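Local coordinates for protein catechol 1,2-dioxygenase (Acinetobacter sp., PDB 1DMH) that catalyses the iron-dependent intradiol cleavage of catechol by O2 to cis,cis-muconate, the first step from catechol in the beta-ketoadipate pathway, at residues Q9-F14 and D40-I45; T133-G138 and N277-P282; N220-I225 and Y255-G260. One frame throughout, in Å; residues are numbered along the deposited sequence.

Contact 1 of 3, residues Q9-F14 and D40-I45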
loop_
_atom_site.group_PDB
_atom_site.type_symbol
_atom_site.label_atom_id
_atom_site.label_comp_id
_atom_site.label_asym_id
_atom_site.label_seq_id
_atom_site.Cartn_x
_atom_site.Cartn_y
_atom_site.Cartn_z
ATOM N N GLN A 9 -13.770 25.217 -5.824
ATOM C CA GLN A 9 -13.085 25.112 -7.104
ATOM C C GLN A 9 -11.603 24.843 -6.934
ATOM O O GLN A 9 -11.008 24.160 -7.754
ATOM C CB GLN A 9 -13.278 26.380 -7.943
ATOM C CG GLN A 9 -14.710 26.520 -8.462
ATOM C CD GLN A 9 -15.206 25.231 -9.161
ATOM O OE1 GLN A 9 -14.668 24.821 -10.205
ATOM N NE2 GLN A 9 -16.224 24.580 -8.567
ATOM N N ASP A 10 -11.000 25.378 -5.878
ATOM C CA ASP A 10 -9.579 25.147 -5.661
ATOM C C ASP A 10 -9.272 23.659 -5.468
ATOM O O ASP A 10 -8.322 23.146 -6.061
ATOM C CB ASP A 10 -9.094 25.959 -4.469
ATOM C CG ASP A 10 -9.293 27.438 -4.683
ATOM O OD1 ASP A 10 -8.795 27.938 -5.708
ATOM O OD2 ASP A 10 -9.950 28.102 -3.849
ATOM N N VAL A 11 -10.072 22.962 -4.659
ATOM C CA VAL A 11 -9.846 21.535 -4.450
ATOM C C VAL A 11 -10.221 20.711 -5.693
ATOM O O VAL A 11 -9.483 19.806 -6.097
ATOM C CB VAL A 11 -10.618 21.023 -3.225
ATOM C CG1 VAL A 11 -10.533 19.481 -3.142
ATOM C CG2 VAL A 11 -10.032 21.661 -1.974
ATOM N N GLN A 12 -11.350 21.029 -6.319
ATOM C CA GLN A 12 -11.745 20.288 -7.510
ATOM C C GLN A 12 -10.719 20.411 -8.655
ATOM O O GLN A 12 -10.396 19.405 -9.308
ATOM C CB GLN A 12 -13.144 20.735 -7.938
ATOM C CG GLN A 12 -14.185 20.409 -6.848
ATOM C CD GLN A 12 -14.224 18.930 -6.532
ATOM O OE1 GLN A 12 -14.396 18.111 -7.435
ATOM N NE2 GLN A 12 -14.061 18.574 -5.266
ATOM N N ASP A 13 -10.189 21.618 -8.890
ATOM C CA ASP A 13 -9.188 21.793 -9.945
ATOM C C ASP A 13 -7.894 21.088 -9.582
ATOM O O ASP A 13 -7.234 20.473 -10.437
ATOM C CB ASP A 13 -8.891 23.268 -10.203
ATOM C CG ASP A 13 -10.050 23.985 -10.876
ATOM O OD1 ASP A 13 -10.866 23.297 -11.544
ATOM O OD2 ASP A 13 -10.124 25.234 -10.756
ATOM N N PHE A 14 -7.541 21.176 -8.303
ATOM C CA PHE A 14 -6.340 20.531 -7.805
ATOM C C PHE A 14 -6.404 19.019 -8.103
ATOM O O PHE A 14 -5.434 18.430 -8.563
ATOM C CB PHE A 14 -6.210 20.770 -6.296
ATOM C CG PHE A 14 -4.933 20.206 -5.700
ATOM C CD1 PHE A 14 -3.696 20.535 -6.250
ATOM C CD2 PHE A 14 -4.970 19.368 -4.582
ATOM C CE1 PHE A 14 -2.506 20.049 -5.704
ATOM C CE2 PHE A 14 -3.781 18.866 -4.018
ATOM C CZ PHE A 14 -2.543 19.212 -4.587
ATOM N N ASP A 40 -12.600 10.424 -4.172
ATOM C CA ASP A 40 -13.287 9.745 -3.081
ATOM C C ASP A 40 -12.514 9.839 -1.758
ATOM O O ASP A 40 -13.108 10.064 -0.716
ATOM C CB ASP A 40 -13.554 8.264 -3.423
ATOM C CG ASP A 40 -14.632 8.084 -4.501
ATOM O OD1 ASP A 40 -15.393 9.036 -4.802
ATOM O OD2 ASP A 40 -14.718 6.966 -5.031
ATOM N N LEU A 41 -11.195 9.671 -1.796
ATOM C CA LEU A 41 -10.412 9.742 -0.570
ATOM C C LEU A 41 -10.354 11.147 0.013
ATOM O O LEU A 41 -10.411 11.304 1.230
ATOM C CB LEU A 41 -8.993 9.210 -0.804
ATOM C CG LEU A 41 -8.881 7.696 -0.955
ATOM C CD1 LEU A 41 -7.437 7.345 -1.310
ATOM C CD2 LEU A 41 -9.287 7.016 0.341
ATOM N N TYR A 42 -10.211 12.158 -0.841
ATOM C CA TYR A 42 -10.185 13.545 -0.363
ATOM C C TYR A 42 -11.532 13.833 0.289
ATOM O O TYR A 42 -11.601 14.486 1.325
ATOM C CB TYR A 42 -9.976 14.529 -1.514
ATOM C CG TYR A 42 -8.536 14.808 -1.899
ATOM C CD1 TYR A 42 -7.592 13.778 -1.978
ATOM C CD2 TYR A 42 -8.157 16.078 -2.319
ATOM C CE1 TYR A 42 -6.327 14.011 -2.490
ATOM C CE2 TYR A 42 -6.889 16.321 -2.832
ATOM C CZ TYR A 42 -5.989 15.286 -2.924
ATOM O OH TYR A 42 -4.784 15.499 -3.533
ATOM N N LYS A 43 -12.611 13.351 -0.319
ATOM C CA LYS A 43 -13.920 13.575 0.266
ATOM C C LYS A 43 -14.064 12.786 1.571
ATOM O O LYS A 43 -14.626 13.308 2.528
ATOM C CB LYS A 43 -15.022 13.185 -0.722
ATOM C CG LYS A 43 -16.408 13.540 -0.253
ATOM C CD LYS A 43 -17.408 13.227 -1.334
ATOM C CE LYS A 43 -18.813 13.743 -0.993
ATOM N NZ LYS A 43 -19.381 13.076 0.226
ATOM N N ALA A 44 -13.553 11.548 1.630
ATOM C CA ALA A 44 -13.655 10.734 2.856
ATOM C C ALA A 44 -12.881 11.412 4.010
ATOM O O ALA A 44 -13.325 11.419 5.160
ATOM C CB ALA A 44 -13.135 9.280 2.605
ATOM N N ILE A 45 -11.722 11.982 3.707
ATOM C CA ILE A 45 -10.945 12.694 4.724
ATOM C C ILE A 45 -11.797 13.853 5.273
ATOM O O ILE A 45 -11.795 14.125 6.472
ATOM C CB ILE A 45 -9.636 13.271 4.117
ATOM C CG1 ILE A 45 -8.649 12.126 3.877
ATOM C CG2 ILE A 45 -9.082 14.384 5.013
ATOM C CD1 ILE A 45 -7.438 12.496 3.046
#
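Tyr42 on helix 28-47 meets Val11 and Phe14 on helix 9-18, and its side chain makes the whole contact from the second helix. Along 40-45, Asp40 comes first. It stays on its own helix, where OD2 forms a salt bridge with Arg36.

Two residues on, Tyr42 points toward helix 9-18. Its CG stands beside the backbone N and anti to the carbonyl carbon (chi1 -86°). This sends the ring toward helix 9-18. The closest CA atoms of the two segments, those of Val11 and Tyr42, are 9.0 Å apart. Both partners come to the edge of the tyrosine ring, near its plane. Val11 CG1 lies 4.2 Å from Tyr42 CD2. Phe14 CD2 lies 4.0 Å from Tyr42 CE2, one atom farther out on the same side of the ring. The Phe14 side chain crosses that of Tyr42 at about a right angle. Its CG is anti to the backbone N (chi1 -176°), which carries the ring out to the tyrosine hydroxyl. Phe14 CE2 is 3.5 Å from Tyr42 OH, and the oxygen approaches the phenyl ring obliquely.

The two helices belong to the helical zipper, the N-terminal helices that each subunit gives to the dimer axis. The second subunit completes the surroundings of Tyr42. Its Leu78 carbonyl O takes a hydrogen bond from the buried Tyr42 OH, and its Tyr83 stacks on the Tyr42 ring and hydrogen-bonds to the Tyr42 backbone O. The tyrosine is therefore fixed at its tip and its backbone by another chain, while its own chain borders the ring edge.

Next along the helix, Lys43 leads its amine away from helix 9-18 to a salt bridge with Asp47. Ile45 packs on Arg87 of the second subunit.

Contact 2 of 3, residues T133-G138 and N277-P282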
loop_
_atom_site.group_PDB
_atom_site.type_symbol
_atom_site.label_atom_id
_atom_site.label_comp_id
_atom_site.label_asym_id
_atom_site.label_seq_id
_atom_site.Cartn_x
_atom_site.Cartn_y
_atom_site.Cartn_z
ATOM N N THR A 133 -2.626 -39.458 5.939
ATOM C CA THR A 133 -2.840 -39.802 4.537
ATOM C C THR A 133 -4.225 -39.480 4.040
ATOM O O THR A 133 -5.204 -39.798 4.691
ATOM C CB THR A 133 -2.577 -41.293 4.279
ATOM O OG1 THR A 133 -1.274 -41.619 4.754
ATOM C CG2 THR A 133 -2.622 -41.601 2.781
ATOM N N LEU A 134 -4.289 -38.868 2.861
ATOM C CA LEU A 134 -5.552 -38.481 2.235
ATOM C C LEU A 134 -5.545 -38.966 0.790
ATOM O O LEU A 134 -4.587 -38.700 0.061
ATOM C CB LEU A 134 -5.679 -36.949 2.209
ATOM C CG LEU A 134 -7.024 -36.230 2.060
ATOM C CD1 LEU A 134 -6.800 -35.048 1.162
ATOM C CD2 LEU A 134 -8.112 -37.105 1.564
ATOM N N ILE A 135 -6.594 -39.682 0.384
ATOM C CA ILE A 135 -6.739 -40.152 -1.009
ATOM C C ILE A 135 -7.852 -39.224 -1.525
ATOM O O ILE A 135 -8.976 -39.268 -1.018
ATOM C CB ILE A 135 -7.256 -41.640 -1.099
ATOM C CG1 ILE A 135 -6.264 -42.587 -0.425
ATOM C CG2 ILE A 135 -7.505 -42.058 -2.555
ATOM C CD1 ILE A 135 -4.894 -42.525 -0.995
ATOM N N LEU A 136 -7.547 -38.375 -2.501
ATOM C CA LEU A 136 -8.543 -37.436 -3.019
ATOM C C LEU A 136 -8.752 -37.797 -4.488
ATOM O O LEU A 136 -7.805 -37.891 -5.255
ATOM C CB LEU A 136 -7.998 -36.024 -2.906
ATOM C CG LEU A 136 -8.825 -34.728 -2.929
ATOM C CD1 LEU A 136 -7.972 -33.714 -3.673
ATOM C CD2 LEU A 136 -10.187 -34.863 -3.558
ATOM N N HIS A 137 -9.994 -38.004 -4.878
ATOM C CA HIS A 137 -10.238 -38.365 -6.256
ATOM C C HIS A 137 -11.604 -37.886 -6.723
ATOM O O HIS A 137 -12.461 -37.496 -5.928
ATOM C CB HIS A 137 -10.091 -39.889 -6.404
ATOM C CG HIS A 137 -11.034 -40.680 -5.547
ATOM N ND1 HIS A 137 -12.268 -41.101 -5.991
ATOM C CD2 HIS A 137 -10.941 -41.089 -4.257
ATOM C CE1 HIS A 137 -12.895 -41.739 -5.016
ATOM N NE2 HIS A 137 -12.111 -41.745 -3.953
ATOM N N GLY A 138 -11.791 -37.890 -8.032
ATOM C CA GLY A 138 -13.053 -37.457 -8.571
ATOM C C GLY A 138 -13.044 -37.555 -10.070
ATOM O O GLY A 138 -12.096 -38.064 -10.664
ATOM N N ASN A 277 -6.407 -49.708 -1.199
ATOM C CA ASN A 277 -5.870 -48.429 -1.680
ATOM C C ASN A 277 -4.364 -48.415 -1.499
ATOM O O ASN A 277 -3.709 -47.399 -1.695
ATOM C CB ASN A 277 -6.491 -47.283 -0.876
ATOM C CG ASN A 277 -7.971 -47.122 -1.149
ATOM O OD1 ASN A 277 -8.356 -46.538 -2.158
ATOM N ND2 ASN A 277 -8.810 -47.667 -0.266
ATOM N N ASP A 278 -3.836 -49.575 -1.135
ATOM C CA ASP A 278 -2.423 -49.779 -0.874
ATOM C C ASP A 278 -1.711 -48.632 -0.163
ATOM O O ASP A 278 -0.814 -47.997 -0.699
ATOM C CB ASP A 278 -1.671 -50.205 -2.157
ATOM C CG ASP A 278 -1.996 -49.335 -3.363
ATOM O OD1 ASP A 278 -3.191 -49.251 -3.738
ATOM O OD2 ASP A 278 -1.053 -48.747 -3.954
ATOM N N VAL A 279 -2.136 -48.375 1.066
ATOM C CA VAL A 279 -1.502 -47.368 1.895
ATOM C C VAL A 279 -0.940 -48.155 3.070
ATOM O O VAL A 279 -1.148 -49.368 3.158
ATOM C CB VAL A 279 -2.494 -46.262 2.369
ATOM C CG1 VAL A 279 -2.910 -45.410 1.183
ATOM C CG2 VAL A 279 -3.709 -46.882 3.031
ATOM N N GLU A 280 -0.247 -47.476 3.975
ATOM C CA GLU A 280 0.402 -48.144 5.104
ATOM C C GLU A 280 -0.323 -48.098 6.444
ATOM O O GLU A 280 0.235 -48.513 7.460
ATOM C CB GLU A 280 1.812 -47.559 5.292
ATOM C CG GLU A 280 2.698 -47.523 4.009
ATOM C CD GLU A 280 2.231 -46.491 2.944
ATOM O OE1 GLU A 280 2.075 -45.293 3.307
ATOM O OE2 GLU A 280 2.043 -46.878 1.754
ATOM N N GLY A 281 -1.551 -47.591 6.460
ATOM C CA GLY A 281 -2.290 -47.504 7.707
ATOM C C GLY A 281 -3.569 -46.731 7.491
ATOM O O GLY A 281 -3.904 -46.457 6.355
ATOM N N PRO A 282 -4.310 -46.370 8.549
ATOM C CA PRO A 282 -5.558 -45.617 8.400
ATOM C C PRO A 282 -5.369 -44.345 7.561
ATOM O O PRO A 282 -4.315 -43.696 7.614
ATOM C CB PRO A 282 -5.962 -45.341 9.855
ATOM C CG PRO A 282 -4.624 -45.394 10.599
ATOM C CD PRO A 282 -4.059 -46.641 9.973
#
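Thr133 and Ile135 meet Val279 through methyl groups, with no ring face or edge between them. The flat group beside this patch is the Asn277 amide. Its OD1 comes within 4.6 Å of Ile135 CG2, without a bond. The amide is held from both ends: Arg191 NH2 hydrogen-bonds to OD1, and ND2 hydrogen-bonds to the Ala273 O.

The Val279 CG1 methyl does the touching on the loop side. It is anti to the carbonyl carbon (chi1 -69°), which turns it to the strand. It lies 4.1 Å from Thr133 CG2. The same methyl lies 4.1 Å from Ile135 CD1. One methyl thus spans two strand residues that point the same way, with Leu134 between them facing away. The approaches differ. Thr133 and Val279 run alongside one another, pointing opposite ways, while Ile135 reaches Val279 at a slant with the end of its longer branch. Chi1 and chi2 of Ile135, both near -60°, fold that branch so that CD1 is the leading atom. At the edge of the patch, the Pro282 carbonyl O lies a loose 4.5 Å from Thr133 CB. No hydrogen bond joins the segments, so the contact is apolar packing.

The loop takes its course from a Schellman motif that ends helix 271-276. Asp278, with positive phi, is its C' residue, and Val279 N returns to Ile274 O. Val279 also packs on Ile274, so it sits between this helix and strand 133-141. Pro282 then leads into strand 283-291, which pairs in parallel with 133-141. On its other flank, 133-141 pairs antiparallel with strand 189-195.

Contact 3 of 3, residues N220-I225 and Y255-G260. With FE (Fe (III) ion), chain C; MCT (4-methylcatechol), chain D.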
loop_
_atom_site.group_PDB
_atom_site.type_symbol
_atom_site.label_atom_id
_atom_site.label_comp_id
_atom_site.label_asym_id
_atom_site.label_seq_id
_atom_site.Cartn_x
_atom_site.Cartn_y
_atom_site.Cartn_z
ATOM N N ASN A 220 -8.169 -16.375 10.394
ATOM C CA ASN A 220 -8.127 -17.804 10.086
ATOM C C ASN A 220 -8.938 -18.300 8.905
ATOM O O ASN A 220 -10.007 -17.774 8.597
ATOM C CB ASN A 220 -8.582 -18.591 11.300
ATOM C CG ASN A 220 -7.765 -18.273 12.518
ATOM O OD1 ASN A 220 -6.544 -18.457 12.532
ATOM N ND2 ASN A 220 -8.427 -17.771 13.552
ATOM N N ARG A 221 -8.421 -19.349 8.269
ATOM C CA ARG A 221 -9.100 -19.999 7.155
ATOM C C ARG A 221 -9.268 -21.467 7.528
ATOM O O ARG A 221 -8.398 -22.050 8.181
ATOM C CB ARG A 221 -8.268 -19.956 5.852
ATOM C CG ARG A 221 -7.903 -18.561 5.316
ATOM C CD ARG A 221 -7.844 -18.605 3.805
ATOM N NE ARG A 221 -9.175 -18.962 3.324
ATOM C CZ ARG A 221 -9.474 -19.392 2.107
ATOM N NH1 ARG A 221 -8.525 -19.534 1.187
ATOM N NH2 ARG A 221 -10.733 -19.742 1.832
ATOM N N PRO A 222 -10.415 -22.063 7.179
ATOM C CA PRO A 222 -10.643 -23.482 7.474
ATOM C C PRO A 222 -9.690 -24.318 6.579
ATOM O O PRO A 222 -9.134 -23.793 5.606
ATOM C CB PRO A 222 -12.109 -23.663 7.082
ATOM C CG PRO A 222 -12.279 -22.634 5.934
ATOM C CD PRO A 222 -11.626 -21.449 6.590
ATOM N N ALA A 223 -9.482 -25.594 6.904
ATOM C CA ALA A 223 -8.626 -26.461 6.081
ATOM C C ALA A 223 -9.304 -26.562 4.710
ATOM O O ALA A 223 -10.497 -26.830 4.628
ATOM C CB ALA A 223 -8.511 -27.835 6.716
ATOM N N HIS A 224 -8.533 -26.356 3.641
ATOM C CA HIS A 224 -9.072 -26.369 2.282
ATOM C C HIS A 224 -8.016 -26.801 1.254
ATOM O O HIS A 224 -6.807 -26.793 1.526
ATOM C CB HIS A 224 -9.552 -24.970 1.898
ATOM C CG HIS A 224 -8.459 -23.954 1.946
ATOM N ND1 HIS A 224 -7.986 -23.430 3.133
ATOM C CD2 HIS A 224 -7.661 -23.464 0.971
ATOM C CE1 HIS A 224 -6.944 -22.658 2.886
ATOM N NE2 HIS A 224 -6.725 -22.661 1.582
ATOM N N ILE A 225 -8.504 -27.174 0.074
ATOM C CA ILE A 225 -7.655 -27.625 -1.032
ATOM C C ILE A 225 -8.037 -26.812 -2.272
ATOM O O ILE A 225 -9.212 -26.717 -2.610
ATOM C CB ILE A 225 -7.881 -29.126 -1.295
ATOM C CG1 ILE A 225 -7.488 -29.919 -0.037
ATOM C CG2 ILE A 225 -7.077 -29.577 -2.525
ATOM C CD1 ILE A 225 -7.896 -31.385 -0.069
ATOM N N TYR A 255 -13.677 -15.187 3.377
ATOM C CA TYR A 255 -15.040 -15.355 2.839
ATOM C C TYR A 255 -15.137 -16.192 1.551
ATOM O O TYR A 255 -15.922 -15.890 0.647
ATOM C CB TYR A 255 -15.634 -13.976 2.565
ATOM C CG TYR A 255 -15.511 -13.040 3.730
ATOM C CD1 TYR A 255 -16.353 -13.172 4.828
ATOM C CD2 TYR A 255 -14.546 -12.016 3.745
ATOM C CE1 TYR A 255 -16.255 -12.309 5.923
ATOM C CE2 TYR A 255 -14.438 -11.141 4.842
ATOM C CZ TYR A 255 -15.305 -11.305 5.921
ATOM O OH TYR A 255 -15.248 -10.479 7.011
ATOM N N ALA A 256 -14.370 -17.268 1.479
ATOM C CA ALA A 256 -14.369 -18.068 0.272
ATOM C C ALA A 256 -15.235 -19.310 0.300
ATOM O O ALA A 256 -15.486 -19.906 -0.738
ATOM C CB ALA A 256 -12.943 -18.459 -0.063
ATOM N N THR A 257 -15.691 -19.727 1.467
ATOM C CA THR A 257 -16.490 -20.941 1.509
ATOM C C THR A 257 -17.875 -20.764 0.886
ATOM O O THR A 257 -18.512 -19.714 1.015
ATOM C CB THR A 257 -16.551 -21.483 2.956
ATOM O OG1 THR A 257 -17.063 -20.474 3.814
ATOM C CG2 THR A 257 -15.151 -21.804 3.451
ATOM N N ARG A 258 -18.312 -21.798 0.166
ATOM C CA ARG A 258 -19.601 -21.819 -0.518
ATOM C C ARG A 258 -20.278 -23.149 -0.392
ATOM O O ARG A 258 -19.615 -24.179 -0.302
ATOM C CB ARG A 258 -19.443 -21.617 -2.008
ATOM C CG ARG A 258 -18.853 -20.333 -2.408
ATOM C CD ARG A 258 -19.351 -20.107 -3.771
ATOM N NE ARG A 258 -19.075 -18.759 -4.203
ATOM C CZ ARG A 258 -19.666 -18.198 -5.247
ATOM N NH1 ARG A 258 -20.560 -18.884 -5.948
ATOM N NH2 ARG A 258 -19.353 -16.950 -5.580
ATOM N N GLU A 259 -21.605 -23.127 -0.443
ATOM C CA GLU A 259 -22.377 -24.360 -0.379
ATOM C C GLU A 259 -22.029 -25.156 -1.617
ATOM O O GLU A 259 -21.970 -24.608 -2.719
ATOM C CB GLU A 259 -23.877 -24.074 -0.378
ATOM C CG GLU A 259 -24.365 -23.450 0.900
ATOM C CD GLU A 259 -25.861 -23.201 0.855
ATOM O OE1 GLU A 259 -26.607 -24.196 0.614
ATOM O OE2 GLU A 259 -26.286 -22.022 1.055
ATOM N N GLY A 260 -21.810 -26.447 -1.430
ATOM C CA GLY A 260 -21.446 -27.274 -2.550
ATOM C C GLY A 260 -19.945 -27.464 -2.590
ATOM O O GLY A 260 -19.466 -28.282 -3.351
HETATM FE FE FE C . -5.207 -21.730 0.587
HETATM C C1 MCT D . -5.583 -16.790 1.633
HETATM C C2 MCT D . -6.029 -17.725 0.683
HETATM C C3 MCT D . -5.559 -19.051 0.781
HETATM O O3 MCT D . -5.987 -19.976 -0.137
HETATM C C4 MCT D . -4.682 -19.445 1.777
HETATM O O4 MCT D . -4.261 -20.751 1.828
HETATM C C5 MCT D . -4.234 -18.552 2.714
HETATM C C6 MCT D . -4.714 -17.148 2.634
HETATM C C MCT D . -6.079 -15.334 1.545
HETATM O O HOH W 1 -4.302 -19.385 0.020
#
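Arg221 reaches from strand 220-230 past the bound 4-methylcatechol to Ala256 on the loop 255-260. At CB the chain leaves with CG beside the backbone N (chi1 -60°). Arg221 CG lies 4.4 Å from MCT C6. Bends at chi2 and chi3 then lay the chain against the substrate ring, and CD is 3.6 Å from both C1 and C6. CZ follows at van der Waals distance from C2 and C3. At the tip the two nitrogens part. NH1 gives a weak, bent hydrogen bond to substrate O3, 2.9 Å long with an N-H...O angle of 116°, and the oxygen lies at the edge of the guanidinium. NH1 also stands over one face of the His224 ring, offset toward the rim.

NH2 goes to the loop and ends 3.2 Å from Ala256 CB. Asp252 pairs with both residues: its OD2 forms a salt bridge with Arg221 NH2 and accepts a hydrogen bond from Ala256 N.

This is the ferric active site of an intradiol dioxygenase. Both substrate oxygens, O3 and O4, chelate the iron, with His224 NE2 binding it at 2.0 Å. Tyr164 and His226 complete the protein ligands in this complex. On the far side of the His224 ring from the iron, ND1 donates a nearly straight bond (175°) to Pro222 O, 2.8 Å away and in the ring plane, which fixes the ring's rotation.

The proline that holds His224 also touches the loop. Pro222 CG packs 3.9 Å from Thr257 CG2, the two side chains meeting at a slant. Thr257 OG1 turns instead to a hydrogen bond with the Thr249 O.

From the N terminus, contact 1 comes first and closes a short loop between helices 9-18 and 28-47. It is complete before the others begin. Contact 2 then closes a long loop, from strand 133-141 to the loop that follows helix 271-276. Contact 3 is nested inside it, tying strand 220-230 to the loop before strand 262-268. Contacts 2 and 3 share one sheet and touch where Leu134 CD1 packs 4.0 Å from Ile225 CD1. Contact 1 lies apart, its centre about 40 Å from that of contact 3. The dimer brings contacts 1 and 3 together: Phe14 meets Tyr255 of the second subunit edge-to-face, joining one subunit's zipper to loop 255-260 of the other.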